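Local coordinates for protein SusD homolog (Bacteroides thetaiotaomicron VPI-5482, PDB 3FDH) that probably binds glycans at the outer membrane of the bacterium as a SusD/RagB-family lipoprotein, the surface partner of a nutrient uptake system, at residues 23-28 and 178-183; 112-117 and 163-168; 119-124 and 156-161. All blocks are in the same frame, centred on the assembly; numbering follows the deposited sequence.

All three contacts lie in the helical region formed by helices 21-37, 106-127 and 154-171, consistent with the TPR-clan family of the protein. Contacts 2 and 3 are successive parts of one antiparallel seam between helices 106-127 and 154-171, their centres about 10 Å apart and both buried. Contact 2 mixes alanine packing with a water-bridged pair of carboxylates, whereas contact 3 is apolar, two isoleucines and a tyrosine ring against small residues. The axes are 8.1 Å apart at 112-117 and 9.3 Å at 119-124, where Ile157 and Ile161 stand between the helices. Contact 1 is the partly exposed one: a loop on helix 21-37, joined to contact 2 by Val28 CG1 packing on Met115 CB.

Contact 1 (23-28 and 178-183); sequences FILADV and ADVTEQ
The first helix of the SusD-like fold, 21-37, is covered here by the loop that leads from helix 154-171 to helix 191-208, and Gln183 carries most of the contact by crossing Phe23 and resting on Ala26. Its chain is bent at chi2 (73°), which folds the amide back beside the phenyl ring: Gln183 NE2 comes to 3.8 Å from Phe23 CE1, and Gln183 CG to 4.0 Å from Phe23 CD1. The amide and ring planes are 64° apart and the approach is oblique, so this is van der Waals contact and not a stack. One turn further on, the backbone takes over. Gln183 O lies 3.4 Å from Ala26 CA with an angle of 141° at the hydrogen, a CA-H...O contact, and the CB atoms of Ala26 and Gln183 are 4.0 Å apart. On the buried side, Leu25 CD2 meets Val180 CG2 at 3.7 Å; both side chains also touch Met111 of helix 106-127. The loop is shaped by an Asx turn in which Asp179 OD1 accepts from both Thr181 N and Thr181 OG1, the latter at 2.6 Å on the syn side of the carboxylate. These bonds shape the loop from within, while Ala178 N is tied to Asn105 OD1; between 23-28 and 178-183 the contact is van der Waals, with one CA-H...O approach.

Contact 2 (112-117 and 163-168); sequences AEVMAA and SYLDDA
Tyr164 lays its ring over Ala116 within an antiparallel helix pair, 106-127 against 154-171, part of the helical framework of this SusD homolog. The local axes run at 164° to each other and approach to 8.1 Å, a close spacing that fits the three alanines in the interface. Ala116 CB sits 3.8 Å from the Tyr164 ring centroid and 11° off its normal, a CH-pi contact over the face. Tyr164 CB meanwhile rests 3.5 Å from Glu113 O, and the hydroxyl is hydrogen-bonded to Arg90 NE of helix 76-95. Leu165 follows: its chi1, with CG beside the backbone N, and a chi2 near the extended value together bring Leu165 CD2 to 3.7 Å from Ala117 CB; its side chain also touches Tyr205 of helix 191-208. At Asp167 the Glu113 side chain crosses at about a right angle, its carboxylate against Asp167 CB, the two carboxylate planes 45° apart. Glu113 OE2 and Asp167 OD2 do not bond to each other, being 4.1 Å apart; instead one water donates a hydrogen bond to each. The shared water probably eases the repulsion between the like charges. The other oxygen, Glu113 OE1, bonds to Asn171 ND2 farther along the second helix, while its approach to Ala168 N has too poor an angle for a hydrogen bond. Ala168 closes the row between Glu113 and Val114: Ala168 CB lies 3.9 Å from Glu113 CB and only 3.5 Å from Val114 CG2, tighter than usual van der Waals contact.

Contact 3 (119-124 and 156-161); sequences NCALIA and EIYTQI
Ile157 and Ile161, one helical turn apart, share nearly the same first torsion (chi1 -63° and -70°), with CG1 beside the backbone N, but reach Cys120, Ala121 and Ala124 with different branches. Ile157 uses CG2, which lies anti to its own N: it sits 3.5 Å from Cys120 O and 3.6 Å from Ala124 CB. Ile161 uses its longer branch. Ile161 CG1 touches Cys120 CB at 3.5 Å, and the extended chain then carries Ile161 CD1 to 3.4 Å from Ala121 CA, tighter than usual for two carbons. That same methyl lies 3.7 Å above the plane of the Tyr158 ring, over its centre, and so lies between the ring and Ala121 of helix 106-127. Tyr158 CE1 reaches Ala124 CB at 3.8 Å, while its hydroxyl is hydrogen-bonded to Asp125 OD1, just beyond Ala124. This continues the antiparallel packing of helices 106-127 and 154-171, the local axes at 163° and 9.3 Å apart. On one flank helix 76-95 packs on Cys120 and Ile123 through Leu86, Ile82 and Tyr83; helix 191-208 brings Tyr205 against Ala121 and Ile161, and Cys132, just after the short strand 130-131, touches Cys120 and Ile157.

Contact 1 (23-28 and 178-183)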
loop_
_atom_site.group_PDB
_atom_site.type_symbol
_atom_site.label_atom_id
_atom_site.label_comp_id
_atom_site.label_asym_id
_atom_site.label_seq_id
_atom_site.Cartn_x
_atom_site.Cartn_y
_atom_site.Cartn_z
ATOM N N PHE A 23 -17.364 15.215 11.183
ATOM C CA PHE A 23 -16.084 15.852 11.507
ATOM C C PHE A 23 -15.052 14.797 11.916
ATOM O O PHE A 23 -13.837 14.909 11.652
ATOM C CB PHE A 23 -16.271 16.931 12.577
ATOM C CG PHE A 23 -17.224 18.026 12.149
ATOM C CD1 PHE A 23 -17.019 18.693 10.955
ATOM C CD2 PHE A 23 -18.346 18.352 12.917
ATOM C CE1 PHE A 23 -17.912 19.693 10.551
ATOM C CE2 PHE A 23 -19.206 19.342 12.516
ATOM C CZ PHE A 23 -18.999 20.002 11.339
ATOM N N ILE A 24 -15.543 13.745 12.541
ATOM C CA ILE A 24 -14.650 12.669 12.955
ATOM C C ILE A 24 -14.178 11.956 11.683
ATOM O O ILE A 24 -13.001 11.596 11.534
ATOM C CB ILE A 24 -15.321 11.653 13.914
ATOM C CG1 ILE A 24 -15.893 12.351 15.156
ATOM C CG2 ILE A 24 -14.304 10.584 14.337
ATOM C CD1 ILE A 24 -16.750 11.444 16.044
ATOM N N LEU A 25 -15.100 11.796 10.747
ATOM C CA LEU A 25 -14.788 11.061 9.516
ATOM C C LEU A 25 -13.702 11.774 8.742
ATOM O O LEU A 25 -12.854 11.157 8.102
ATOM C CB LEU A 25 -16.029 10.898 8.635
ATOM C CG LEU A 25 -15.884 10.048 7.386
ATOM C CD1 LEU A 25 -15.610 8.559 7.842
ATOM C CD2 LEU A 25 -17.090 10.200 6.448
ATOM N N ALA A 26 -13.744 13.088 8.770
ATOM C CA ALA A 26 -12.746 13.888 8.009
ATOM C C ALA A 26 -11.364 13.495 8.514
ATOM O O ALA A 26 -10.411 13.281 7.752
ATOM C CB ALA A 26 -12.973 15.396 8.207
ATOM N N ASP A 27 -11.295 13.339 9.825
ATOM C CA ASP A 27 -10.031 13.006 10.488
ATOM C C ASP A 27 -9.623 11.571 10.225
ATOM O O ASP A 27 -8.452 11.264 10.023
ATOM C CB ASP A 27 -10.144 13.197 11.998
ATOM C CG ASP A 27 -8.811 13.086 12.690
ATOM O OD1 ASP A 27 -8.051 14.086 12.722
ATOM O OD2 ASP A 27 -8.536 12.003 13.240
ATOM N N VAL A 28 -10.606 10.682 10.230
ATOM C CA VAL A 28 -10.362 9.246 10.033
ATOM C C VAL A 28 -9.811 9.016 8.625
ATOM O O VAL A 28 -8.860 8.278 8.411
ATOM C CB VAL A 28 -11.671 8.402 10.330
ATOM C CG1 VAL A 28 -11.630 7.005 9.729
ATOM C CG2 VAL A 28 -11.978 8.369 11.863
ATOM N N ALA A 178 -27.343 14.685 7.861
ATOM C CA ALA A 178 -26.366 15.773 7.742
ATOM C C ALA A 178 -25.436 15.495 6.572
ATOM O O ALA A 178 -24.894 14.421 6.451
ATOM C CB ALA A 178 -25.573 15.929 9.023
ATOM N N ASP A 179 -25.255 16.496 5.731
ATOM C CA ASP A 179 -24.401 16.409 4.532
ATOM C C ASP A 179 -22.913 16.287 4.862
ATOM O O ASP A 179 -22.293 17.197 5.420
ATOM C CB ASP A 179 -24.646 17.624 3.625
ATOM C CG ASP A 179 -24.006 17.466 2.263
ATOM O OD1 ASP A 179 -23.451 16.374 1.985
ATOM O OD2 ASP A 179 -24.076 18.442 1.476
ATOM N N VAL A 180 -22.355 15.153 4.454
ATOM C CA VAL A 180 -20.985 14.775 4.775
ATOM C C VAL A 180 -19.991 15.199 3.689
ATOM O O VAL A 180 -18.773 15.049 3.826
ATOM C CB VAL A 180 -20.862 13.234 4.934
ATOM C CG1 VAL A 180 -20.936 12.560 3.542
ATOM C CG2 VAL A 180 -19.554 12.878 5.653
ATOM N N THR A 181 -20.546 15.768 2.641
ATOM C CA THR A 181 -19.775 16.088 1.443
ATOM C C THR A 181 -18.406 16.706 1.681
ATOM O O THR A 181 -17.408 16.231 1.163
ATOM C CB THR A 181 -20.550 17.005 0.461
ATOM O OG1 THR A 181 -21.726 16.326 0.017
ATOM C CG2 THR A 181 -19.697 17.329 -0.757
ATOM N N GLU A 182 -18.372 17.779 2.454
ATOM C CA GLU A 182 -17.122 18.546 2.621
ATOM C C GLU A 182 -16.112 17.852 3.522
ATOM O O GLU A 182 -14.912 18.164 3.498
ATOM C CB GLU A 182 -17.429 19.972 3.113
ATOM C CG GLU A 182 -18.282 20.794 2.118
ATOM C CD GLU A 182 -17.642 20.961 0.732
ATOM O OE1 GLU A 182 -16.389 20.907 0.621
ATOM O OE2 GLU A 182 -18.405 21.182 -0.248
ATOM N N GLN A 183 -16.600 16.862 4.262
ATOM C CA GLN A 183 -15.763 16.089 5.201
ATOM C C GLN A 183 -15.249 14.795 4.576
ATOM O O GLN A 183 -14.283 14.193 5.031
ATOM C CB GLN A 183 -16.534 15.766 6.476
ATOM C CG GLN A 183 -16.760 16.963 7.408
ATOM C CD GLN A 183 -17.771 17.922 6.895
ATOM O OE1 GLN A 183 -18.912 17.542 6.649
ATOM N NE2 GLN A 183 -17.383 19.203 6.770
#

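Contact 2 (112-117 and 163-168)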
loop_
_atom_site.group_PDB
_atom_site.type_symbol
_atom_site.label_atom_id
_atom_site.label_comp_id
_atom_site.label_asym_id
_atom_site.label_seq_id
_atom_site.Cartn_x
_atom_site.Cartn_y
_atom_site.Cartn_z
ATOM N N ALA A 112 -17.636 5.095 7.488
ATOM C CA ALA A 112 -16.878 4.798 8.711
ATOM C C ALA A 112 -16.623 3.305 8.847
ATOM O O ALA A 112 -15.569 2.890 9.325
ATOM C CB ALA A 112 -17.596 5.338 9.962
ATOM N N GLU A 113 -17.577 2.506 8.387
ATOM C CA GLU A 113 -17.470 1.037 8.468
ATOM C C GLU A 113 -16.379 0.564 7.519
ATOM O O GLU A 113 -15.580 -0.318 7.842
ATOM C CB GLU A 113 -18.818 0.361 8.180
ATOM C CG GLU A 113 -19.732 0.436 9.402
ATOM C CD GLU A 113 -21.215 0.170 9.140
ATOM O OE1 GLU A 113 -21.666 0.326 7.993
ATOM O OE2 GLU A 113 -21.941 -0.143 10.120
ATOM N N VAL A 114 -16.306 1.224 6.381
ATOM C CA VAL A 114 -15.253 0.941 5.407
ATOM C C VAL A 114 -13.874 1.332 6.002
ATOM O O VAL A 114 -12.878 0.618 5.876
ATOM C CB VAL A 114 -15.502 1.668 4.054
ATOM C CG1 VAL A 114 -14.242 1.549 3.106
ATOM C CG2 VAL A 114 -16.763 1.116 3.374
HETATM N N MSE A 115 -13.819 2.460 6.691
HETATM C CA MSE A 115 -12.527 2.870 7.251
HETATM C C MSE A 115 -12.154 1.962 8.394
HETATM O O MSE A 115 -10.972 1.742 8.658
HETATM C CB MSE A 115 -12.523 4.317 7.742
HETATM C CG MSE A 115 -12.710 5.367 6.668
HETATM SE SE MSE A 115 -11.065 5.521 5.708
HETATM C CE MSE A 115 -11.387 4.460 4.168
ATOM N N ALA A 116 -13.164 1.428 9.067
ATOM C CA ALA A 116 -12.907 0.535 10.224
ATOM C C ALA A 116 -12.276 -0.751 9.667
ATOM O O ALA A 116 -11.315 -1.286 10.205
ATOM C CB ALA A 116 -14.179 0.228 10.988
ATOM N N ALA A 117 -12.854 -1.221 8.571
ATOM C CA ALA A 117 -12.402 -2.441 7.922
ATOM C C ALA A 117 -10.974 -2.258 7.473
ATOM O O ALA A 117 -10.126 -3.130 7.640
ATOM C CB ALA A 117 -13.298 -2.789 6.714
ATOM N N SER A 163 -17.198 -8.336 7.842
ATOM C CA SER A 163 -18.454 -7.969 8.476
ATOM C C SER A 163 -18.669 -6.468 8.383
ATOM O O SER A 163 -19.767 -5.992 8.074
ATOM C CB SER A 163 -18.464 -8.459 9.914
ATOM O OG SER A 163 -19.655 -8.075 10.577
ATOM N N TYR A 164 -17.611 -5.717 8.619
ATOM C CA TYR A 164 -17.677 -4.271 8.470
ATOM C C TYR A 164 -18.035 -3.874 7.048
ATOM O O TYR A 164 -18.805 -2.938 6.814
ATOM C CB TYR A 164 -16.387 -3.566 8.884
ATOM C CG TYR A 164 -16.295 -3.246 10.369
ATOM C CD1 TYR A 164 -17.335 -2.636 11.033
ATOM C CD2 TYR A 164 -15.124 -3.485 11.079
ATOM C CE1 TYR A 164 -17.234 -2.330 12.379
ATOM C CE2 TYR A 164 -15.011 -3.173 12.428
ATOM C CZ TYR A 164 -16.062 -2.599 13.069
ATOM O OH TYR A 164 -15.952 -2.300 14.418
ATOM N N LEU A 165 -17.474 -4.596 6.090
ATOM C CA LEU A 165 -17.671 -4.272 4.667
ATOM C C LEU A 165 -19.105 -4.607 4.278
ATOM O O LEU A 165 -19.769 -3.854 3.569
ATOM C CB LEU A 165 -16.659 -4.993 3.759
ATOM C CG LEU A 165 -15.209 -4.463 3.869
ATOM C CD1 LEU A 165 -14.225 -5.287 3.042
ATOM C CD2 LEU A 165 -15.167 -2.964 3.487
ATOM N N ASP A 166 -19.607 -5.699 4.817
ATOM C CA ASP A 166 -20.990 -6.085 4.505
ATOM C C ASP A 166 -21.936 -5.053 5.086
ATOM O O ASP A 166 -22.917 -4.655 4.454
ATOM C CB ASP A 166 -21.305 -7.483 5.003
ATOM C CG ASP A 166 -20.642 -8.557 4.173
ATOM O OD1 ASP A 166 -20.295 -8.305 2.991
ATOM O OD2 ASP A 166 -20.484 -9.664 4.722
ATOM N N ASP A 167 -21.617 -4.593 6.287
ATOM C CA ASP A 167 -22.450 -3.577 6.959
ATOM C C ASP A 167 -22.439 -2.334 6.103
ATOM O O ASP A 167 -23.456 -1.713 5.836
ATOM C CB ASP A 167 -21.898 -3.205 8.326
ATOM C CG ASP A 167 -22.085 -4.292 9.366
ATOM O OD1 ASP A 167 -22.836 -5.251 9.112
ATOM O OD2 ASP A 167 -21.472 -4.178 10.454
ATOM N N ALA A 168 -21.230 -1.972 5.711
ATOM C CA ALA A 168 -21.014 -0.811 4.847
ATOM C C ALA A 168 -21.826 -0.873 3.552
ATOM O O ALA A 168 -22.450 0.112 3.122
ATOM C CB ALA A 168 -19.522 -0.664 4.509
HETATM O O HOH W 1 -20.718 -1.813 11.698
#

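Contact 3 (119-124 and 156-161)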
loop_
_atom_site.group_PDB
_atom_site.type_symbol
_atom_site.label_atom_id
_atom_site.label_comp_id
_atom_site.label_asym_id
_atom_site.label_seq_id
_atom_site.Cartn_x
_atom_site.Cartn_y
_atom_site.Cartn_z
ATOM N N ASN A 119 -8.651 -0.228 8.509
ATOM C CA ASN A 119 -7.681 -0.140 9.605
ATOM C C ASN A 119 -7.497 -1.464 10.316
ATOM O O ASN A 119 -6.388 -1.807 10.745
ATOM C CB ASN A 119 -8.033 0.992 10.555
ATOM C CG ASN A 119 -7.699 2.344 9.953
ATOM O OD1 ASN A 119 -6.527 2.707 9.824
ATOM N ND2 ASN A 119 -8.722 3.073 9.540
ATOM N N CYS A 120 -8.568 -2.241 10.383
ATOM C CA CYS A 120 -8.450 -3.574 10.981
ATOM C C CYS A 120 -7.532 -4.419 10.148
ATOM O O CYS A 120 -6.756 -5.231 10.657
ATOM C CB CYS A 120 -9.802 -4.277 11.088
ATOM S SG CYS A 120 -10.857 -3.627 12.438
ATOM N N ALA A 121 -7.622 -4.219 8.854
ATOM C CA ALA A 121 -6.799 -4.990 7.902
ATOM C C ALA A 121 -5.334 -4.633 8.062
ATOM O O ALA A 121 -4.450 -5.495 8.004
ATOM C CB ALA A 121 -7.249 -4.721 6.478
ATOM N N LEU A 122 -5.062 -3.352 8.255
ATOM C CA LEU A 122 -3.643 -2.920 8.437
ATOM C C LEU A 122 -3.107 -3.592 9.686
ATOM O O LEU A 122 -1.986 -4.078 9.757
ATOM C CB LEU A 122 -3.522 -1.380 8.504
ATOM C CG LEU A 122 -3.739 -0.613 7.196
ATOM C CD1 LEU A 122 -3.898 0.893 7.459
ATOM C CD2 LEU A 122 -2.611 -0.886 6.194
ATOM N N ILE A 123 -3.960 -3.675 10.682
ATOM C CA ILE A 123 -3.541 -4.302 11.927
ATOM C C ILE A 123 -3.216 -5.769 11.668
ATOM O O ILE A 123 -2.154 -6.308 12.038
ATOM C CB ILE A 123 -4.641 -4.232 13.028
ATOM C CG1 ILE A 123 -4.790 -2.808 13.578
ATOM C CG2 ILE A 123 -4.283 -5.124 14.197
ATOM C CD1 ILE A 123 -5.946 -2.649 14.561
ATOM N N ALA A 124 -4.190 -6.424 11.073
ATOM C CA ALA A 124 -4.096 -7.862 10.853
ATOM C C ALA A 124 -2.961 -8.189 9.915
ATOM O O ALA A 124 -2.208 -9.104 10.140
ATOM C CB ALA A 124 -5.443 -8.447 10.347
ATOM N N GLU A 156 -9.873 -14.079 13.165
ATOM C CA GLU A 156 -10.972 -13.386 13.821
ATOM C C GLU A 156 -11.059 -11.943 13.366
ATOM O O GLU A 156 -12.138 -11.398 13.217
ATOM C CB GLU A 156 -10.850 -13.442 15.341
ATOM C CG GLU A 156 -11.216 -14.790 15.870
ATOM C CD GLU A 156 -10.869 -15.008 17.317
ATOM O OE1 GLU A 156 -9.991 -14.306 17.868
ATOM O OE2 GLU A 156 -11.453 -15.940 17.886
ATOM N N ILE A 157 -9.906 -11.340 13.116
ATOM C CA ILE A 157 -9.877 -9.931 12.707
ATOM C C ILE A 157 -10.473 -9.861 11.308
ATOM O O ILE A 157 -11.303 -8.997 11.001
ATOM C CB ILE A 157 -8.451 -9.307 12.782
ATOM C CG1 ILE A 157 -7.924 -9.289 14.224
ATOM C CG2 ILE A 157 -8.497 -7.838 12.184
ATOM C CD1 ILE A 157 -6.458 -8.849 14.363
ATOM N N TYR A 158 -10.084 -10.798 10.451
ATOM C CA TYR A 158 -10.606 -10.829 9.070
ATOM C C TYR A 158 -12.124 -11.049 9.017
ATOM O O TYR A 158 -12.823 -10.468 8.173
ATOM C CB TYR A 158 -9.839 -11.759 8.121
ATOM C CG TYR A 158 -8.815 -10.943 7.323
ATOM C CD1 TYR A 158 -7.551 -10.702 7.796
ATOM C CD2 TYR A 158 -9.174 -10.339 6.158
ATOM C CE1 TYR A 158 -6.658 -9.931 7.094
ATOM C CE2 TYR A 158 -8.306 -9.538 5.460
ATOM C CZ TYR A 158 -7.036 -9.345 5.925
ATOM O OH TYR A 158 -6.172 -8.570 5.199
ATOM N N THR A 159 -12.643 -11.839 9.946
ATOM C CA THR A 159 -14.079 -12.022 10.002
ATOM C C THR A 159 -14.726 -10.662 10.290
ATOM O O THR A 159 -15.753 -10.331 9.728
ATOM C CB THR A 159 -14.488 -13.019 11.081
ATOM O OG1 THR A 159 -14.005 -14.316 10.702
ATOM C CG2 THR A 159 -16.011 -13.060 11.212
ATOM N N GLN A 160 -14.081 -9.874 11.144
ATOM C CA GLN A 160 -14.594 -8.554 11.534
ATOM C C GLN A 160 -14.491 -7.592 10.382
ATOM O O GLN A 160 -15.359 -6.766 10.140
ATOM C CB GLN A 160 -13.866 -7.995 12.757
ATOM C CG GLN A 160 -14.096 -8.816 13.999
ATOM C CD GLN A 160 -13.210 -8.400 15.178
ATOM O OE1 GLN A 160 -13.402 -7.338 15.788
ATOM N NE2 GLN A 160 -12.295 -9.289 15.559
ATOM N N ILE A 161 -13.439 -7.769 9.616
ATOM C CA ILE A 161 -13.191 -6.925 8.451
ATOM C C ILE A 161 -14.296 -7.096 7.413
ATOM O O ILE A 161 -14.911 -6.121 6.925
ATOM C CB ILE A 161 -11.825 -7.238 7.829
ATOM C CG1 ILE A 161 -10.728 -6.752 8.774
ATOM C CG2 ILE A 161 -11.680 -6.604 6.472
ATOM C CD1 ILE A 161 -9.319 -7.275 8.454
#